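Local atomic coordinates of possible membrane-associated serine protease (Mycobacterium tuberculosis, PDB entry 3K6Y), a protein that cleaves proteins as a chymotrypsin-like serine protease, this chain being its protease domain, and is probably required for resistance to oxidative stress and acid. Residues A[45-50]-A[74-79]; A[78-83]-A[230-235]; A[32-37]-A[188-193]. One frame throughout, in Å; residues are numbered along the deposited sequence.

Contact 1: A[45-50]-A[74-79]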
ATOM      1  N   VAL A  45      10.646 -21.018  -6.031  1.00  9.91           N
ATOM      2  CA  VAL A  45      11.655 -20.284  -5.293  1.00  9.96           C
ATOM      3  C   VAL A  45      11.149 -19.880  -3.915  1.00  9.98           C
ATOM      4  O   VAL A  45       9.946 -19.757  -3.698  1.00 10.42           O
ATOM      5  CB  VAL A  45      12.134 -19.037  -6.095  1.00 10.35           C
ATOM      6  CG1 VAL A  45      12.766 -19.453  -7.409  1.00 12.26           C
ATOM      7  CG2 VAL A  45      10.979 -18.044  -6.359  1.00 11.42           C
ATOM      8  N   LYS A  46      12.081 -19.651  -2.996  1.00 10.31           N
ATOM      9  CA  LYS A  46      11.722 -19.176  -1.666  1.00 11.38           C
ATOM     10  C   LYS A  46      11.822 -17.656  -1.672  1.00 10.53           C
ATOM     11  O   LYS A  46      12.731 -17.096  -2.279  1.00 11.39           O
ATOM     12  CB  LYS A  46      12.675 -19.795  -0.643  1.00 12.25           C
ATOM     13  CG  LYS A  46      12.334 -19.394   0.795  1.00 15.10           C
ATOM     14  CD  LYS A  46      13.373 -19.807   1.830  1.00 17.35           C
ATOM     15  CE  LYS A  46      13.275 -18.855   3.002  1.00 24.76           C
ATOM     16  NZ  LYS A  46      14.366 -19.049   3.997  1.00 28.38           N
ATOM     17  N   ILE A  47      10.865 -17.005  -1.012  1.00 10.93           N
ATOM     18  CA  ILE A  47      10.880 -15.545  -0.913  1.00 10.82           C
ATOM     19  C   ILE A  47      11.034 -15.162   0.553  1.00 10.86           C
ATOM     20  O   ILE A  47      10.351 -15.682   1.405  1.00 11.45           O
ATOM     21  CB  ILE A  47       9.608 -14.948  -1.508  1.00 11.35           C
ATOM     22  CG1 ILE A  47       9.499 -15.494  -2.955  1.00 15.50           C
ATOM     23  CG2 ILE A  47       9.684 -13.421  -1.500  1.00 12.03           C
ATOM     24  CD1 ILE A  47       8.449 -14.961  -3.836  1.00 16.35           C
ATOM     25  N   ARG A  48      11.969 -14.276   0.820  1.00 10.50           N
ATOM     26  CA  ARG A  48      12.142 -13.734   2.170  1.00 11.37           C
ATOM     27  C   ARG A  48      12.069 -12.222   2.082  1.00 11.03           C
ATOM     28  O   ARG A  48      12.832 -11.593   1.346  1.00 11.87           O
ATOM     29  CB  ARG A  48      13.502 -14.143   2.735  1.00 13.25           C
ATOM     30  CG  ARG A  48      13.739 -13.733   4.158  1.00 16.25           C
ATOM     31  CD  ARG A  48      15.008 -14.428   4.656  1.00 21.84           C
ATOM     32  NE  ARG A  48      15.493 -13.811   5.889  1.00 23.63           N
ATOM     33  CZ  ARG A  48      15.500 -14.403   7.074  1.00 38.34           C
ATOM     34  NH1 ARG A  48      15.070 -15.657   7.201  1.00 30.90           N
ATOM     35  NH2 ARG A  48      15.955 -13.740   8.127  1.00 28.01           N
ATOM     36  N   SER A  49      11.168 -11.638   2.860  1.00 11.09           N
ATOM     37  CA  SER A  49      10.908 -10.193   2.803  1.00 12.60           C
ATOM     38  C   SER A  49      11.109  -9.590   4.179  1.00 12.52           C
ATOM     39  O   SER A  49      10.463 -10.002   5.155  1.00 13.25           O
ATOM     40  CB  SER A  49       9.499  -9.925   2.300  1.00 12.74           C
ATOM     41  OG  SER A  49       9.295 -10.572   1.029  1.00 14.21           O
ATOM     42  N   LEU A  50      12.009  -8.626   4.277  1.00 11.60           N
ATOM     43  CA  LEU A  50      12.239  -7.909   5.539  1.00 12.17           C
ATOM     44  C   LEU A  50      11.156  -6.866   5.644  1.00 11.43           C
ATOM     45  O   LEU A  50      10.965  -6.060   4.725  1.00 11.68           O
ATOM     46  CB  LEU A  50      13.612  -7.237   5.538  1.00 13.47           C
ATOM     47  CG  LEU A  50      14.781  -8.169   5.224  1.00 15.51           C
ATOM     48  CD1 LEU A  50      16.075  -7.392   5.298  1.00 17.87           C
ATOM     49  CD2 LEU A  50      14.804  -9.381   6.158  1.00 19.12           C
ATOM     50  N   ALA A  74       0.604 -11.114  -3.106  1.00  8.98           N
ATOM     51  CA  ALA A  74       0.903  -9.801  -2.553  1.00  9.64           C
ATOM     52  C   ALA A  74       1.206  -9.905  -1.058  1.00  9.46           C
ATOM     53  O   ALA A  74       2.103  -9.236  -0.561  1.00  9.57           O
ATOM     54  CB  ALA A  74      -0.237  -8.835  -2.812  1.00 10.02           C
ATOM     55  N   HIS A  75       0.475 -10.756  -0.335  1.00  9.64           N
ATOM     56  CA  HIS A  75       0.670 -10.808   1.115  1.00 10.46           C
ATOM     57  C   HIS A  75       2.007 -11.413   1.516  1.00 10.59           C
ATOM     58  O   HIS A  75       2.413 -11.294   2.664  1.00 12.26           O
ATOM     59  CB  HIS A  75      -0.490 -11.514   1.823  1.00 10.87           C
ATOM     60  CG  HIS A  75      -0.519 -13.007   1.638  1.00 10.71           C
ATOM     61  ND1 HIS A  75      -1.408 -13.642   0.790  1.00 11.75           N
ATOM     62  CD2 HIS A  75       0.186 -13.996   2.246  1.00 11.93           C
ATOM     63  CE1 HIS A  75      -1.246 -14.955   0.889  1.00 12.65           C
ATOM     64  NE2 HIS A  75      -0.278 -15.194   1.756  1.00 13.33           N
ATOM     65  N   VAL A  76       2.727 -12.024   0.579  1.00 10.06           N
ATOM     66  CA  VAL A  76       4.069 -12.515   0.884  1.00 10.10           C
ATOM     67  C   VAL A  76       5.083 -11.368   0.983  1.00  9.90           C
ATOM     68  O   VAL A  76       6.108 -11.524   1.640  1.00 10.98           O
ATOM     69  CB  VAL A  76       4.470 -13.590  -0.149  1.00 10.07           C
ATOM     70  CG1 VAL A  76       5.938 -13.961  -0.114  1.00 11.73           C
ATOM     71  CG2 VAL A  76       3.622 -14.810   0.067  1.00 11.80           C
ATOM     72  N   VAL A  77       4.780 -10.218   0.362  1.00  8.76           N
ATOM     73  CA  VAL A  77       5.680  -9.076   0.392  1.00  9.43           C
ATOM     74  C   VAL A  77       5.051  -7.825   1.010  1.00  9.68           C
ATOM     75  O   VAL A  77       5.725  -6.801   1.120  1.00  9.89           O
ATOM     76  CB  VAL A  77       6.233  -8.741  -1.051  1.00  9.58           C
ATOM     77  CG1 VAL A  77       7.004  -9.926  -1.614  1.00 10.34           C
ATOM     78  CG2 VAL A  77       5.111  -8.316  -2.008  1.00 11.15           C
ATOM     79  N   ALA A  78       3.791  -7.913   1.435  1.00  9.87           N
ATOM     80  CA  ALA A  78       3.064  -6.741   1.941  1.00  9.73           C
ATOM     81  C   ALA A  78       3.774  -6.096   3.119  1.00 10.14           C
ATOM     82  O   ALA A  78       4.120  -6.771   4.077  1.00 10.81           O
ATOM     83  CB  ALA A  78       1.672  -7.146   2.352  1.00 10.84           C
ATOM     84  N   GLY A  79       3.992  -4.788   3.030  1.00  9.97           N
ATOM     85  CA  GLY A  79       4.609  -4.038   4.111  1.00 11.12           C
ATOM     86  C   GLY A  79       6.115  -4.116   4.166  1.00 11.06           C
ATOM     87  O   GLY A  79       6.718  -3.474   5.009  1.00 12.75           O
TER
HETATM   88  O   HOH W   1       8.540 -12.874   1.607  1.00 18.55           O

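Contact 2: A[78-83]-A[230-235]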
ATOM      1  N   ALA A  78       3.791  -7.913   1.435  1.00  9.87           N
ATOM      2  CA  ALA A  78       3.064  -6.741   1.941  1.00  9.73           C
ATOM      3  C   ALA A  78       3.774  -6.096   3.119  1.00 10.14           C
ATOM      4  O   ALA A  78       4.120  -6.771   4.077  1.00 10.81           O
ATOM      5  CB  ALA A  78       1.672  -7.146   2.352  1.00 10.84           C
ATOM      6  N   GLY A  79       3.992  -4.788   3.030  1.00  9.97           N
ATOM      7  CA  GLY A  79       4.609  -4.038   4.111  1.00 11.12           C
ATOM      8  C   GLY A  79       6.115  -4.116   4.166  1.00 11.06           C
ATOM      9  O   GLY A  79       6.718  -3.474   5.009  1.00 12.75           O
ATOM     10  N   SER A  80       6.728  -4.900   3.279  1.00 10.46           N
ATOM     11  CA  SER A  80       8.159  -5.104   3.326  1.00 10.46           C
ATOM     12  C   SER A  80       8.928  -3.981   2.670  1.00 10.55           C
ATOM     13  O   SER A  80       8.382  -3.210   1.877  1.00 11.20           O
ATOM     14  CB  SER A  80       8.529  -6.405   2.621  1.00 11.33           C
ATOM     15  OG  SER A  80       8.337  -6.346   1.216  1.00 10.99           O
ATOM     16  N   ASN A  81      10.227  -3.926   2.947  1.00 10.87           N
ATOM     17  CA  ASN A  81      11.090  -2.986   2.231  1.00 12.02           C
ATOM     18  C   ASN A  81      12.315  -3.629   1.598  1.00 11.87           C
ATOM     19  O   ASN A  81      13.148  -2.923   1.032  1.00 13.40           O
ATOM     20  CB  ASN A  81      11.479  -1.771   3.080  1.00 13.64           C
ATOM     21  CG  ASN A  81      12.431  -2.116   4.180  1.00 15.46           C
ATOM     22  OD1 ASN A  81      12.753  -3.283   4.421  1.00 15.93           O
ATOM     23  ND2 ASN A  81      12.912  -1.081   4.872  1.00 19.03           N
ATOM     24  N   ASN A  82      12.390  -4.959   1.639  1.00 11.27           N
ATOM     25  CA  ASN A  82      13.470  -5.676   0.987  1.00 11.98           C
ATOM     26  C   ASN A  82      12.979  -7.078   0.686  1.00 11.21           C
ATOM     27  O   ASN A  82      12.440  -7.731   1.582  1.00 12.94           O
ATOM     28  CB  ASN A  82      14.715  -5.727   1.885  1.00 13.53           C
ATOM     29  CG  ASN A  82      15.883  -6.369   1.195  1.00 16.26           C
ATOM     30  OD1 ASN A  82      16.138  -7.559   1.381  1.00 19.61           O
ATOM     31  ND2 ASN A  82      16.563  -5.609   0.352  1.00 20.32           N
ATOM     32  N   VAL A  83      13.158  -7.544  -0.554  1.00 10.79           N
ATOM     33  CA  VAL A  83      12.678  -8.867  -0.948  1.00 10.44           C
ATOM     34  C   VAL A  83      13.833  -9.615  -1.590  1.00 10.63           C
ATOM     35  O   VAL A  83      14.489  -9.083  -2.483  1.00 11.59           O
ATOM     36  CB  VAL A  83      11.504  -8.757  -1.933  1.00 10.78           C
ATOM     37  CG1 VAL A  83      11.031 -10.145  -2.394  1.00 11.55           C
ATOM     38  CG2 VAL A  83      10.338  -7.970  -1.338  1.00 11.59           C
ATOM     39  N   VAL A 230       7.138  -0.645  -7.308  1.00 10.28           N
ATOM     40  CA  VAL A 230       5.848  -0.112  -6.877  1.00 12.31           C
ATOM     41  C   VAL A 230       5.846  -0.328  -5.339  1.00 13.67           C
ATOM     42  O   VAL A 230       6.619  -1.144  -4.823  1.00 16.46           O
ATOM     43  CB  VAL A 230       4.672  -0.810  -7.626  1.00 10.97           C
ATOM     44  CG1 VAL A 230       4.806  -0.585  -9.134  1.00 12.43           C
ATOM     45  CG2 VAL A 230       4.581  -2.308  -7.306  1.00 10.96           C
ATOM     46  N   GLY A 231       5.001   0.343  -4.607  1.00 16.59           N
ATOM     47  CA  GLY A 231       5.084   0.062  -3.160  1.00 14.37           C
ATOM     48  C   GLY A 231       4.550  -1.318  -2.786  1.00 13.19           C
ATOM     49  O   GLY A 231       3.921  -2.011  -3.604  1.00 13.63           O
ATOM     50  N   THR A 232       4.731  -1.680  -1.522  1.00 11.85           N
ATOM     51  CA  THR A 232       4.190  -2.922  -0.980  1.00 11.34           C
ATOM     52  C   THR A 232       3.083  -2.680   0.032  1.00 11.09           C
ATOM     53  O   THR A 232       2.711  -3.589   0.780  1.00 11.58           O
ATOM     54  CB  THR A 232       5.275  -3.768  -0.353  1.00 11.61           C
ATOM     55  OG1 THR A 232       5.974  -2.937   0.572  1.00 13.67           O
ATOM     56  CG2 THR A 232       6.211  -4.332  -1.423  1.00 13.36           C
ATOM     57  N   GLY A 233       2.506  -1.484   0.047  1.00 11.75           N
ATOM     58  CA  GLY A 233       1.293  -1.250   0.816  1.00 13.20           C
ATOM     59  C   GLY A 233       1.452  -1.363   2.325  1.00 13.29           C
ATOM     60  O   GLY A 233       2.520  -1.124   2.901  1.00 14.30           O
ATOM     61  N   ALA A 234       0.357  -1.721   2.984  1.00 13.40           N
ATOM     62  CA  ALA A 234       0.302  -1.789   4.432  1.00 13.61           C
ATOM     63  C   ALA A 234       0.710  -3.164   4.917  1.00 13.77           C
ATOM     64  O   ALA A 234       0.659  -4.160   4.186  1.00 14.68           O
ATOM     65  CB  ALA A 234      -1.105  -1.476   4.911  1.00 14.28           C
ATOM     66  N   CYS A 235       1.067  -3.236   6.189  1.00 13.37           N
ATOM     67  CA  CYS A 235       1.247  -4.519   6.854  1.00 14.00           C
ATOM     68  C   CYS A 235      -0.086  -5.217   6.971  1.00 14.66           C
ATOM     69  O   CYS A 235      -1.113  -4.592   7.303  1.00 15.52           O
ATOM     70  CB  CYS A 235       1.822  -4.316   8.254  1.00 14.82           C
ATOM     71  SG  CYS A 235       3.425  -3.483   8.194  1.00 16.21           S
TER

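Contact 3: A[32-37]-A[188-193]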
ATOM      1  N   VAL A  32       4.355 -37.102  -3.547  1.00 18.42           N
ATOM      2  CA  VAL A  32       5.630 -36.509  -3.131  1.00 19.40           C
ATOM      3  C   VAL A  32       6.799 -37.020  -3.974  1.00 19.83           C
ATOM      4  O   VAL A  32       7.796 -36.320  -4.128  1.00 20.45           O
ATOM      5  CB  VAL A  32       5.958 -36.718  -1.626  1.00 20.19           C
ATOM      6  CG1 VAL A  32       4.960 -36.006  -0.767  1.00 21.81           C
ATOM      7  CG2 VAL A  32       6.020 -38.205  -1.265  1.00 21.06           C
ATOM      8  N   ASN A  33       6.663 -38.245  -4.491  1.00 20.21           N
ATOM      9  CA  ASN A  33       7.722 -38.883  -5.268  1.00 20.67           C
ATOM     10  C   ASN A  33       7.437 -38.890  -6.767  1.00 19.27           C
ATOM     11  O   ASN A  33       8.208 -39.468  -7.548  1.00 19.94           O
ATOM     12  CB  ASN A  33       7.968 -40.308  -4.751  1.00 21.49           C
ATOM     13  CG  ASN A  33       8.462 -40.325  -3.316  1.00 24.21           C
ATOM     14  OD1 ASN A  33       9.366 -39.573  -2.953  1.00 27.56           O
ATOM     15  ND2 ASN A  33       7.873 -41.186  -2.496  1.00 27.12           N
ATOM     16  N   ASN A  34       6.351 -38.248  -7.193  1.00 17.92           N
ATOM     17  CA  ASN A  34       6.066 -38.172  -8.628  1.00 17.16           C
ATOM     18  C   ASN A  34       7.209 -37.433  -9.344  1.00 16.33           C
ATOM     19  O   ASN A  34       7.705 -36.418  -8.836  1.00 16.17           O
ATOM     20  CB  ASN A  34       4.718 -37.486  -8.882  1.00 17.18           C
ATOM     21  CG  ASN A  34       4.252 -37.612 -10.315  1.00 17.50           C
ATOM     22  OD1 ASN A  34       4.812 -36.996 -11.209  1.00 18.03           O
ATOM     23  ND2 ASN A  34       3.194 -38.391 -10.536  1.00 18.74           N
ATOM     24  N   PRO A  35       7.670 -37.963 -10.499  1.00 15.26           N
ATOM     25  CA  PRO A  35       8.770 -37.301 -11.213  1.00 15.50           C
ATOM     26  C   PRO A  35       8.556 -35.811 -11.536  1.00 15.13           C
ATOM     27  O   PRO A  35       9.530 -35.081 -11.725  1.00 16.02           O
ATOM     28  CB  PRO A  35       8.913 -38.119 -12.507  1.00 16.10           C
ATOM     29  CG  PRO A  35       8.186 -39.345 -12.279  1.00 17.22           C
ATOM     30  CD  PRO A  35       7.235 -39.210 -11.158  1.00 15.74           C
ATOM     31  N   VAL A  36       7.304 -35.363 -11.574  1.00 15.73           N
ATOM     32  CA  VAL A  36       7.014 -33.952 -11.829  1.00 16.47           C
ATOM     33  C   VAL A  36       7.558 -33.049 -10.724  1.00 15.79           C
ATOM     34  O   VAL A  36       7.885 -31.884 -10.977  1.00 15.53           O
ATOM     35  CB  VAL A  36       5.502 -33.706 -12.072  1.00 17.46           C
ATOM     36  CG1 VAL A  36       4.693 -33.747 -10.753  1.00 19.52           C
ATOM     37  CG2 VAL A  36       5.288 -32.417 -12.798  1.00 18.88           C
ATOM     38  N   VAL A  37       7.686 -33.570  -9.514  1.00 14.99           N
ATOM     39  CA  VAL A  37       8.108 -32.732  -8.389  1.00 15.24           C
ATOM     40  C   VAL A  37       9.555 -32.275  -8.605  1.00 14.99           C
ATOM     41  O   VAL A  37       9.848 -31.072  -8.610  1.00 14.70           O
ATOM     42  CB  VAL A  37       7.944 -33.474  -7.062  1.00 15.11           C
ATOM     43  CG1 VAL A  37       8.590 -32.685  -5.921  1.00 16.18           C
ATOM     44  CG2 VAL A  37       6.464 -33.724  -6.782  1.00 16.42           C
ATOM     45  N   ILE A 188       0.412 -27.435  -8.999  1.00 12.50           N
ATOM     46  CA  ILE A 188       0.704 -27.995 -10.317  1.00 13.79           C
ATOM     47  C   ILE A 188      -0.111 -29.232 -10.599  1.00 14.75           C
ATOM     48  O   ILE A 188      -0.513 -29.968  -9.694  1.00 15.20           O
ATOM     49  CB  ILE A 188       2.198 -28.292 -10.531  1.00 14.71           C
ATOM     50  CG1 ILE A 188       2.730 -29.294  -9.508  1.00 15.05           C
ATOM     51  CG2 ILE A 188       3.018 -26.993 -10.536  1.00 16.03           C
ATOM     52  CD1 ILE A 188       3.930 -30.125 -10.021  1.00 17.66           C
ATOM     53  N   ASP A 189      -0.358 -29.445 -11.884  1.00 14.89           N
ATOM     54  CA  ASP A 189      -0.935 -30.705 -12.345  1.00 17.05           C
ATOM     55  C   ASP A 189       0.189 -31.700 -12.620  1.00 17.46           C
ATOM     56  O   ASP A 189       1.368 -31.393 -12.476  1.00 16.65           O
ATOM     57  CB  ASP A 189      -1.865 -30.497 -13.550  1.00 17.98           C
ATOM     58  CG  ASP A 189      -1.154 -30.000 -14.802  1.00 19.31           C
ATOM     59  OD1 ASP A 189      -1.879 -29.471 -15.677  1.00 23.62           O
ATOM     60  OD2 ASP A 189       0.079 -30.157 -14.954  1.00 18.37           O
ATOM     61  N   LEU A 190      -0.175 -32.907 -13.043  1.00 19.69           N
ATOM     62  CA  LEU A 190       0.826 -33.949 -13.202  1.00 21.52           C
ATOM     63  C   LEU A 190       1.666 -33.781 -14.466  1.00 22.36           C
ATOM     64  O   LEU A 190       2.632 -34.517 -14.663  1.00 23.42           O
ATOM     65  CB  LEU A 190       0.177 -35.332 -13.147  1.00 22.12           C
ATOM     66  CG  LEU A 190      -0.429 -35.654 -11.775  1.00 23.11           C
ATOM     67  CD1 LEU A 190      -0.778 -37.125 -11.659  1.00 25.32           C
ATOM     68  CD2 LEU A 190       0.492 -35.246 -10.622  1.00 25.19           C
ATOM     69  N   ASN A 191       1.274 -32.810 -15.290  1.00 22.63           N
ATOM     70  CA  ASN A 191       2.036 -32.368 -16.452  1.00 22.89           C
ATOM     71  C   ASN A 191       3.073 -31.307 -16.080  1.00 21.86           C
ATOM     72  O   ASN A 191       3.845 -30.870 -16.929  1.00 22.55           O
ATOM     73  CB  ASN A 191       1.091 -31.768 -17.493  1.00 23.92           C
ATOM     74  CG  ASN A 191       0.189 -32.791 -18.125  1.00 26.82           C
ATOM     75  OD1 ASN A 191       0.598 -33.918 -18.387  1.00 29.89           O
ATOM     76  ND2 ASN A 191      -1.046 -32.402 -18.379  1.00 29.80           N
ATOM     77  N   GLY A 192       3.082 -30.860 -14.826  1.00 19.86           N
ATOM     78  CA  GLY A 192       4.041 -29.846 -14.423  1.00 18.91           C
ATOM     79  C   GLY A 192       3.639 -28.434 -14.805  1.00 17.11           C
ATOM     80  O   GLY A 192       4.469 -27.534 -14.776  1.00 17.46           O
ATOM     81  N   GLN A 193       2.378 -28.242 -15.169  1.00 15.55           N
ATOM     82  CA  GLN A 193       1.874 -26.918 -15.492  1.00 15.64           C
ATOM     83  C   GLN A 193       1.173 -26.334 -14.282  1.00 14.44           C
ATOM     84  O   GLN A 193       0.681 -27.061 -13.403  1.00 14.41           O
ATOM     85  CB  GLN A 193       0.945 -26.969 -16.697  1.00 16.20           C
ATOM     86  CG  GLN A 193       1.662 -27.512 -17.943  1.00 19.77           C
ATOM     87  CD  GLN A 193       0.977 -27.167 -19.247  1.00 25.10           C
ATOM     88  OE1 GLN A 193      -0.238 -27.267 -19.369  1.00 26.55           O
ATOM     89  NE2 GLN A 193       1.766 -26.757 -20.237  1.00 27.85           N
TER
HETATM   90  O   HOH W   2       3.667 -36.953 -13.659  1.00 32.33           O

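Contact 1: A[45-50]-A[74-79]
Ile47 and Val76 meet through methyl groups. CG2 of Ile47 lies 4.0 Å from CG1 of Val76, and the two side chains cross at about a right angle. Ile47 CG2 stands anti to its backbone N, which places this methyl against Val76. The same methyl also reaches Val77, but more loosely, with Ile47 CG2 and Val77 CG1 4.4 Å apart. These are van der Waals contacts between buried aliphatic groups.

Ser49 brings a polar group to the edge of this apolar patch. Val77 CG1 comes within 3.6 Å of Ser49 OG, so a methyl covers one side of the hydroxyl. With chi1 at -55°, OG lies beside the backbone N of Ser49, within reach of a bridging water. This water molecule joins the two segments. It accepts a short bond of 2.5 Å from Ser49 OG and donates one of 2.8 Å to Val76 O. The bridge gives this buried serine hydroxyl and the loop carbonyl a shared polar partner.

The loop carries one turn-like bond of its own, from Val77 N to Ala74 O (3.0 Å). It closes a turn over His75 and Val76; His75 is the predicted general base of a Ser-His-Asp triad. His75 ND1 is hydrogen-bonded to Asp104 and NE2 to Ser183, while the side chain of Val76 packs on Ser183. In this chymotrypsin-like fold the contact packs the loop that carries the predicted catalytic histidine, through Val76 and Val77, against strand 44-51 of the first barrel.

Strand 44-51 runs between strands 56-66 and 82-87 of that barrel, pairing for example through Ser49 with Leu58 and Arg48 with Thr84. Val83 of strand 82-87 packs on both Ile47 and Ser49. Tyr99 of strand 90-100 covers Val77 and Ala78.

Contact 2: A[78-83]-A[230-235]
Thr232 meets Gly79 and Ser80 through two hydrogen bonds. Gly79 N donates to Thr232 O over 2.9 Å, nearly straight at 163°, from above the carbonyl plane. Thr232 OG1 donates to Ser80 O over 2.8 Å, in the carbonyl plane and on a lone pair. Chi1 of 52° sets OG1 between the backbone N and carbonyl carbon of Thr232, which aims it at Ser80. The methyl CG2 then lies 3.9 Å from Ser80 OG.

Around this pair the backbones pack closely. Ala78 CA makes a CA-H...O contact of 3.4 Å with Thr232 O, and Ala78 CB rests 3.6 Å from Ala234 O. Gly79 turns the chain here with a positive phi of 81°.

Further out, Ser80 OG is bonded to Val77 O, and Arg53 holds Gly233 O. Cys235 forms a disulfide with Cys54. The backbone N of Cys235 is hydrogen-bonded to Asp163 of the second subunit, another copy of this protein.

Thr232 thus uses its carbonyl as acceptor and its hydroxyl as donor toward consecutive residues. Together with the disulfide, these bonds fasten the C-terminal tail to the first barrel by both polar and covalent links.

Contact 3: A[32-37]-A[188-193]
Val36 drives one methyl into the turn at 188-193. Its CG2 sits 3.3 Å from Gly192 CA, a tight approach over a residue that has no side chain. The same methyl is 3.9 Å from Leu190 O. CG2 is anti to the backbone N of Val36 (chi1 76° for CG1), so it points at the turn while CG1 takes the other branch. Val36 and Ile188 reach toward each other tip to tip, with CG1 of Val36 3.8 Å from CD1 of Ile188.

The turn that receives Val36 is a type I beta turn from Asp189 to Gly192. Gly192 N bonds to Asp189 O, and Asp189 N bonds to Gln193 O. With Gly192 at positive phi, this is a type I turn with a G1 bulge, closing the hairpin between strands 186-188 and 194-201 of the second barrel. Asp189 OD2 steadies it by accepting from Gln193 N (3.0 Å), from above the carboxylate plane, and weakly from Asn191 N.

Toward solvent the packing is looser. Leu190 crosses Asn34 at about a right angle, and its CD2 stays 4.1 Å from Asn34 ND2. Asn34 is the N-cap of helix 35-40, its OD1 accepting from Val36 N at 3.0 Å. A water donates to both Asn34 OD1 (2.7 Å) and Leu190 O (2.8 Å), bridging the helix start to the turn.

In the fold
Contacts 1 and 2 lie side by side on the first barrel, their centres about 8 Å apart. They share Ala78 and Gly79, and strands 44-51 and 82-87 are neighbours in its sheet. Contact 3 is on the other side of the chain's centre, about 25 Å from contact 1 and 32 Å from contact 2, centre to centre. It sets helix 35-40 against a hairpin of the second barrel. In chain order, 32-37 leads into 45-50, then 74-79 and 78-83, with 188-193 and 230-235 far later. The chain thus crosses over twice: the helix before the first barrel packs on the second, and the tail after the second barrel returns to the first.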